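Local coordinates for beta sliding clamp (Borrelia burgdorferi, PDB 6DJ8), which probably forms a ring-shaped head-to-tail dimer around DNA and tethers DNA polymerases and other proteins to it for processive replication, at residues 78-83 with 130-135; 226-231 with 249-254. All blocks are in the same frame, centred on the assembly; numbering follows the deposited sequence.

Interaction 1 (78-83 with 130-135)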
loop_
_atom_site.group_PDB
_atom_site.type_symbol
_atom_site.label_atom_id
_atom_site.label_comp_id
_atom_site.label_asym_id
_atom_site.label_seq_id
_atom_site.Cartn_x
_atom_site.Cartn_y
_atom_site.Cartn_z
ATOM N N LYS A 78 16.262 12.240 31.487
ATOM C CA LYS A 78 15.233 11.425 30.854
ATOM C C LYS A 78 14.206 12.339 30.198
ATOM O O LYS A 78 13.988 13.469 30.643
ATOM C CB LYS A 78 14.528 10.489 31.853
ATOM C CG LYS A 78 15.452 9.545 32.606
ATOM C CD LYS A 78 14.640 8.516 33.377
ATOM C CE LYS A 78 15.520 7.619 34.224
ATOM N NZ LYS A 78 15.029 6.204 34.152
ATOM N N VAL A 79 13.600 11.840 29.117
ATOM C CA VAL A 79 12.567 12.547 28.364
ATOM C C VAL A 79 11.484 11.556 27.951
ATOM O O VAL A 79 11.787 10.488 27.413
ATOM C CB VAL A 79 13.133 13.248 27.110
ATOM C CG1 VAL A 79 12.003 13.761 26.262
ATOM C CG2 VAL A 79 14.023 14.407 27.518
ATOM N N LEU A 80 10.227 11.909 28.205
ATOM C CA LEU A 80 9.081 11.168 27.695
ATOM C C LEU A 80 8.499 11.937 26.514
ATOM O O LEU A 80 8.110 13.105 26.666
ATOM C CB LEU A 80 8.034 10.988 28.788
ATOM C CG LEU A 80 6.855 10.071 28.501
ATOM C CD1 LEU A 80 7.342 8.627 28.416
ATOM C CD2 LEU A 80 5.802 10.224 29.599
ATOM N N ILE A 81 8.452 11.309 25.344
ATOM C CA ILE A 81 8.037 12.013 24.131
ATOM C C ILE A 81 7.194 11.094 23.260
ATOM O O ILE A 81 7.497 9.908 23.114
ATOM C CB ILE A 81 9.246 12.554 23.346
ATOM C CG1 ILE A 81 8.797 13.252 22.050
ATOM C CG2 ILE A 81 10.220 11.448 23.004
ATOM C CD1 ILE A 81 9.935 13.960 21.389
ATOM N N ASN A 82 6.129 11.653 22.690
ATOM C CA ASN A 82 5.276 10.938 21.749
ATOM C C ASN A 82 6.103 10.244 20.681
ATOM O O ASN A 82 6.909 10.882 20.002
ATOM C CB ASN A 82 4.293 11.922 21.118
ATOM C CG ASN A 82 3.443 11.284 20.059
ATOM O OD1 ASN A 82 3.718 11.420 18.860
ATOM N ND2 ASN A 82 2.419 10.555 20.488
ATOM N N ALA A 83 5.909 8.920 20.541
ATOM C CA ALA A 83 6.794 8.128 19.692
ATOM C C ALA A 83 6.673 8.522 18.223
ATOM O O ALA A 83 7.675 8.556 17.504
ATOM C CB ALA A 83 6.483 6.634 19.842
ATOM N N PRO A 130 7.557 18.948 21.295
ATOM C CA PRO A 130 7.094 19.032 22.680
ATOM C C PRO A 130 7.194 17.684 23.367
ATOM O O PRO A 130 7.097 16.629 22.735
ATOM C CB PRO A 130 5.641 19.517 22.570
ATOM C CG PRO A 130 5.284 19.427 21.102
ATOM C CD PRO A 130 6.599 19.586 20.385
ATOM N N THR A 131 7.445 17.742 24.669
ATOM C CA THR A 131 7.644 16.563 25.505
ATOM C C THR A 131 6.667 16.564 26.668
ATOM O O THR A 131 5.982 17.552 26.935
ATOM C CB THR A 131 9.078 16.504 26.043
ATOM O OG1 THR A 131 9.318 17.674 26.846
ATOM C CG2 THR A 131 10.076 16.458 24.901
ATOM N N PHE A 132 6.610 15.435 27.368
ATOM C CA PHE A 132 5.820 15.403 28.583
ATOM C C PHE A 132 6.582 16.067 29.717
ATOM O O PHE A 132 7.792 16.295 29.636
ATOM C CB PHE A 132 5.447 13.964 28.938
ATOM C CG PHE A 132 4.387 13.400 28.049
ATOM C CD1 PHE A 132 4.723 12.814 26.840
ATOM C CD2 PHE A 132 3.048 13.504 28.397
ATOM C CE1 PHE A 132 3.744 12.324 25.995
ATOM C CE2 PHE A 132 2.060 13.011 27.559
ATOM C CZ PHE A 132 2.408 12.420 26.357
ATOM N N SER A 133 5.842 16.421 30.764
ATOM C CA SER A 133 6.428 16.959 31.981
ATOM C C SER A 133 7.194 15.865 32.716
ATOM O O SER A 133 6.970 14.669 32.505
ATOM C CB SER A 133 5.350 17.558 32.888
ATOM N N TYR A 134 8.142 16.290 33.559
ATOM C CA TYR A 134 8.909 15.331 34.348
ATOM C C TYR A 134 8.018 14.495 35.263
ATOM O O TYR A 134 8.330 13.327 35.527
ATOM C CB TYR A 134 9.970 16.064 35.172
ATOM N N GLU A 135 6.900 15.058 35.737
ATOM C CA GLU A 135 5.993 14.304 36.600
ATOM C C GLU A 135 5.333 13.137 35.875
ATOM O O GLU A 135 4.920 12.172 36.526
ATOM C CB GLU A 135 4.915 15.220 37.195
ATOM C CG GLU A 135 5.440 16.337 38.098
ATOM C CD GLU A 135 6.135 17.444 37.332
ATOM O OE1 GLU A 135 5.589 17.881 36.297
ATOM O OE2 GLU A 135 7.233 17.867 37.756
HETATM O O HOH W 1 5.499 14.431 23.381
#
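Leu80 of the edge strand 77-82 receives the chain leaving strand 126-130: the backbone N of Phe132 donates to Leu80 O over 2.9 Å, almost straight at 174°. The two segments run 110° apart, and the nearest CA atoms are those of Ile81 and Thr131, 4.8 Å apart. Two residues along the strand, a water adds a second link, accepting from Asn82 N and donating to Pro130 O. Asn82 itself ends the strand and is the N-cap of helix 83-92, its OD1 held by Asn85 N.

Phe132 turns its CB toward the strand, and with CG anti to its carbonyl carbon (chi1 -74°) the ring lies alongside residues 80-82. Leu80 O sits at the ring edge, in its plane, 3.4 Å from Phe132 CD1. The Leu80 side chain packs against the base of the ring, its CD2 3.8 Å from Phe132 CG, while helix 135-140 covers Leu80 through Ile137 and Tyr140. The Thr131 methyl CG2 lies 3.6 Å from Val79 CG1, the two side chains crossing at about a right angle, with Leu110 of strand 109-114 beside both.

Leu80 O thus has one strong donor plus an aromatic C-H edge around it, and the water accepts from the N-H of Asn82. Backbone polarity on this flank of the N-terminal clamp domain is met by a loop and a solvent molecule, while Leu80, Val79, Phe132 and the Thr131 methyl add apolar packing.

Interaction 2 (226-231 with 249-254)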
loop_
_atom_site.group_PDB
_atom_site.type_symbol
_atom_site.label_atom_id
_atom_site.label_comp_id
_atom_site.label_asym_id
_atom_site.label_seq_id
_atom_site.Cartn_x
_atom_site.Cartn_y
_atom_site.Cartn_z
ATOM N N ASN A 226 5.510 -11.879 17.442
ATOM C CA ASN A 226 5.414 -11.044 16.241
ATOM C C ASN A 226 6.382 -9.875 16.331
ATOM O O ASN A 226 7.119 -9.597 15.384
ATOM C CB ASN A 226 3.977 -10.566 16.055
ATOM C CG ASN A 226 3.035 -11.725 15.740
ATOM O OD1 ASN A 226 3.438 -12.673 15.073
ATOM N ND2 ASN A 226 1.788 -11.654 16.214
ATOM N N PHE A 227 6.487 -9.266 17.514
ATOM C CA PHE A 227 7.420 -8.156 17.729
ATOM C C PHE A 227 8.866 -8.598 17.514
ATOM O O PHE A 227 9.639 -7.959 16.779
ATOM C CB PHE A 227 7.211 -7.648 19.158
ATOM C CG PHE A 227 8.009 -6.443 19.528
ATOM C CD1 PHE A 227 8.152 -5.380 18.646
ATOM C CD2 PHE A 227 8.543 -6.337 20.804
ATOM C CE1 PHE A 227 8.857 -4.238 19.019
ATOM C CE2 PHE A 227 9.250 -5.202 21.187
ATOM C CZ PHE A 227 9.407 -4.155 20.286
ATOM N N LEU A 228 9.225 -9.723 18.131
ATOM C CA LEU A 228 10.591 -10.226 18.129
ATOM C C LEU A 228 11.089 -10.530 16.725
ATOM O O LEU A 228 12.269 -10.320 16.421
ATOM C CB LEU A 228 10.651 -11.511 18.961
ATOM C CG LEU A 228 10.772 -11.336 20.465
ATOM C CD1 LEU A 228 10.539 -12.668 21.120
ATOM C CD2 LEU A 228 12.163 -10.843 20.736
ATOM N N LYS A 229 10.229 -11.097 15.879
ATOM C CA LYS A 229 10.724 -11.502 14.573
ATOM C C LYS A 229 11.145 -10.295 13.744
ATOM O O LYS A 229 12.012 -10.428 12.878
ATOM C CB LYS A 229 9.701 -12.376 13.838
ATOM C CG LYS A 229 8.318 -11.798 13.605
ATOM C CD LYS A 229 7.467 -12.840 12.888
ATOM C CE LYS A 229 5.975 -12.665 13.127
ATOM N NZ LYS A 229 5.220 -13.894 12.716
ATOM N N HIS A 230 10.605 -9.113 14.037
ATOM C CA HIS A 230 11.085 -7.870 13.442
ATOM C C HIS A 230 12.397 -7.391 14.072
ATOM O O HIS A 230 13.142 -6.640 13.430
ATOM C CB HIS A 230 10.000 -6.793 13.578
ATOM C CG HIS A 230 10.402 -5.443 13.060
ATOM N ND1 HIS A 230 10.998 -5.260 11.830
ATOM C CD2 HIS A 230 10.292 -4.210 13.611
ATOM C CE1 HIS A 230 11.237 -3.974 11.644
ATOM N NE2 HIS A 230 10.819 -3.315 12.709
ATOM N N LEU A 231 12.703 -7.799 15.312
ATOM C CA LEU A 231 13.888 -7.284 15.997
ATOM C C LEU A 231 15.138 -8.119 15.766
ATOM O O LEU A 231 16.245 -7.572 15.722
ATOM C CB LEU A 231 13.647 -7.218 17.510
ATOM C CG LEU A 231 12.498 -6.354 18.006
ATOM C CD1 LEU A 231 12.382 -6.478 19.486
ATOM C CD2 LEU A 231 12.772 -4.914 17.650
ATOM N N VAL A 249 13.461 -11.986 27.257
ATOM C CA VAL A 249 14.300 -12.271 26.096
ATOM C C VAL A 249 15.363 -11.193 26.006
ATOM O O VAL A 249 15.079 -10.006 26.206
ATOM C CB VAL A 249 13.488 -12.321 24.792
ATOM C CG1 VAL A 249 14.408 -12.459 23.601
ATOM C CG2 VAL A 249 12.550 -13.466 24.832
ATOM N N GLU A 250 16.586 -11.603 25.685
ATOM C CA GLU A 250 17.695 -10.666 25.648
ATOM C C GLU A 250 18.632 -11.100 24.534
ATOM O O GLU A 250 18.937 -12.290 24.415
ATOM C CB GLU A 250 18.405 -10.646 27.014
ATOM C CG GLU A 250 19.731 -9.950 27.025
ATOM C CD GLU A 250 20.500 -10.211 28.313
ATOM O OE1 GLU A 250 21.722 -10.450 28.237
ATOM O OE2 GLU A 250 19.874 -10.196 29.394
ATOM N N PHE A 251 19.051 -10.145 23.709
ATOM C CA PHE A 251 19.897 -10.391 22.548
ATOM C C PHE A 251 20.331 -9.050 21.990
ATOM O O PHE A 251 19.557 -8.090 22.010
ATOM C CB PHE A 251 19.166 -11.183 21.456
ATOM C CG PHE A 251 17.952 -10.487 20.895
ATOM C CD1 PHE A 251 16.726 -10.591 21.521
ATOM C CD2 PHE A 251 18.038 -9.749 19.722
ATOM C CE1 PHE A 251 15.606 -9.956 21.009
ATOM C CE2 PHE A 251 16.916 -9.116 19.193
ATOM C CZ PHE A 251 15.697 -9.228 19.838
ATOM N N ASP A 252 21.554 -9.017 21.456
ATOM C CA ASP A 252 22.173 -7.805 20.931
ATOM C C ASP A 252 21.992 -6.647 21.904
ATOM O O ASP A 252 22.338 -6.777 23.080
ATOM C CB ASP A 252 21.614 -7.486 19.556
ATOM C CG ASP A 252 22.003 -8.543 18.522
ATOM O OD1 ASP A 252 23.169 -8.991 18.533
ATOM O OD2 ASP A 252 21.148 -8.937 17.712
ATOM N N ASN A 253 21.397 -5.536 21.468
ATOM C CA ASN A 253 21.240 -4.397 22.365
ATOM C C ASN A 253 19.818 -4.275 22.906
ATOM O O ASN A 253 19.388 -3.172 23.263
ATOM C CB ASN A 253 21.680 -3.102 21.669
ATOM C CG ASN A 253 20.957 -2.853 20.350
ATOM O OD1 ASN A 253 20.671 -3.779 19.587
ATOM N ND2 ASN A 253 20.661 -1.587 20.071
ATOM N N TYR A 254 19.097 -5.399 23.024
ATOM C CA TYR A 254 17.690 -5.406 23.392
ATOM C C TYR A 254 17.423 -6.236 24.644
ATOM O O TYR A 254 18.109 -7.226 24.926
ATOM C CB TYR A 254 16.814 -5.934 22.241
ATOM C CG TYR A 254 16.990 -5.175 20.952
ATOM C CD1 TYR A 254 16.460 -3.893 20.802
ATOM C CD2 TYR A 254 17.692 -5.726 19.887
ATOM C CE1 TYR A 254 16.622 -3.183 19.626
ATOM C CE2 TYR A 254 17.859 -5.030 18.710
ATOM C CZ TYR A 254 17.325 -3.755 18.582
ATOM O OH TYR A 254 17.518 -3.068 17.408
#
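Leu228 and Leu231, one helical turn apart on helix 223-231, pack on Phe251 at the end of strand 246-251, a helix-on-sheet layer of the central domain in the DNA-clamp fold. Helix and strand segments run almost parallel, 4° between their directions, with axes 11.5 Å apart at closest approach.

The Phe251 ring reaches toward the helix and is met at two places along its far rim. Leu231 CB lies in the ring plane at the edge, 3.7 Å from Phe251 CZ, whereas Leu228 CD2 approaches obliquely, 3.6 Å from Phe251 CE1. Phe251 CG stands between its backbone N and carbonyl carbon (chi1 61°), and the ring projects from the strand end into the angle between the two leucines. The same Leu228 methyl also meets Val249 CG1 at 4.0 Å, bridging two residues that face the helix from one side of the strand. Leu228 is backed by Phe160 and Ile164 of helix 157-167, and Ile256 of the neighbouring strand touches both leucines and Phe251.

Beyond Phe251 the chain reverses in a type II' beta turn, closed by Tyr254 N donating to Phe251 O over 2.9 Å. Tyr254 CB then lies over one face of the Phe251 ring, offset toward its rim. Its own ring runs past Leu231, and its OH bonds Lys28 and Glu25 of the preceding domain. There Leu231 O stands 4.2 Å from Tyr254 CE2, approaching the ring obliquely.

How the interactions relate
Both contacts reach the same eight-stranded antiparallel sheet, which spans the N-terminal and central domains, but at different places: interaction 1 uses its outermost strand 77-82, interaction 2 the inner strand 246-251. Their centres are 25 Å apart, their nearest atoms about 11 Å, and they do not touch. Interaction 2 is buried near the middle of the chain and joins helix to sheet mainly through apolar side chains, with no hydrogen bond between its segments. Interaction 1 is partly buried and peripheral, with Pro130 packing on Arg324 of the second subunit; it pairs a loop with a strand edge, where backbone groups are paired by a direct hydrogen bond and a bridging water, alongside apolar packing.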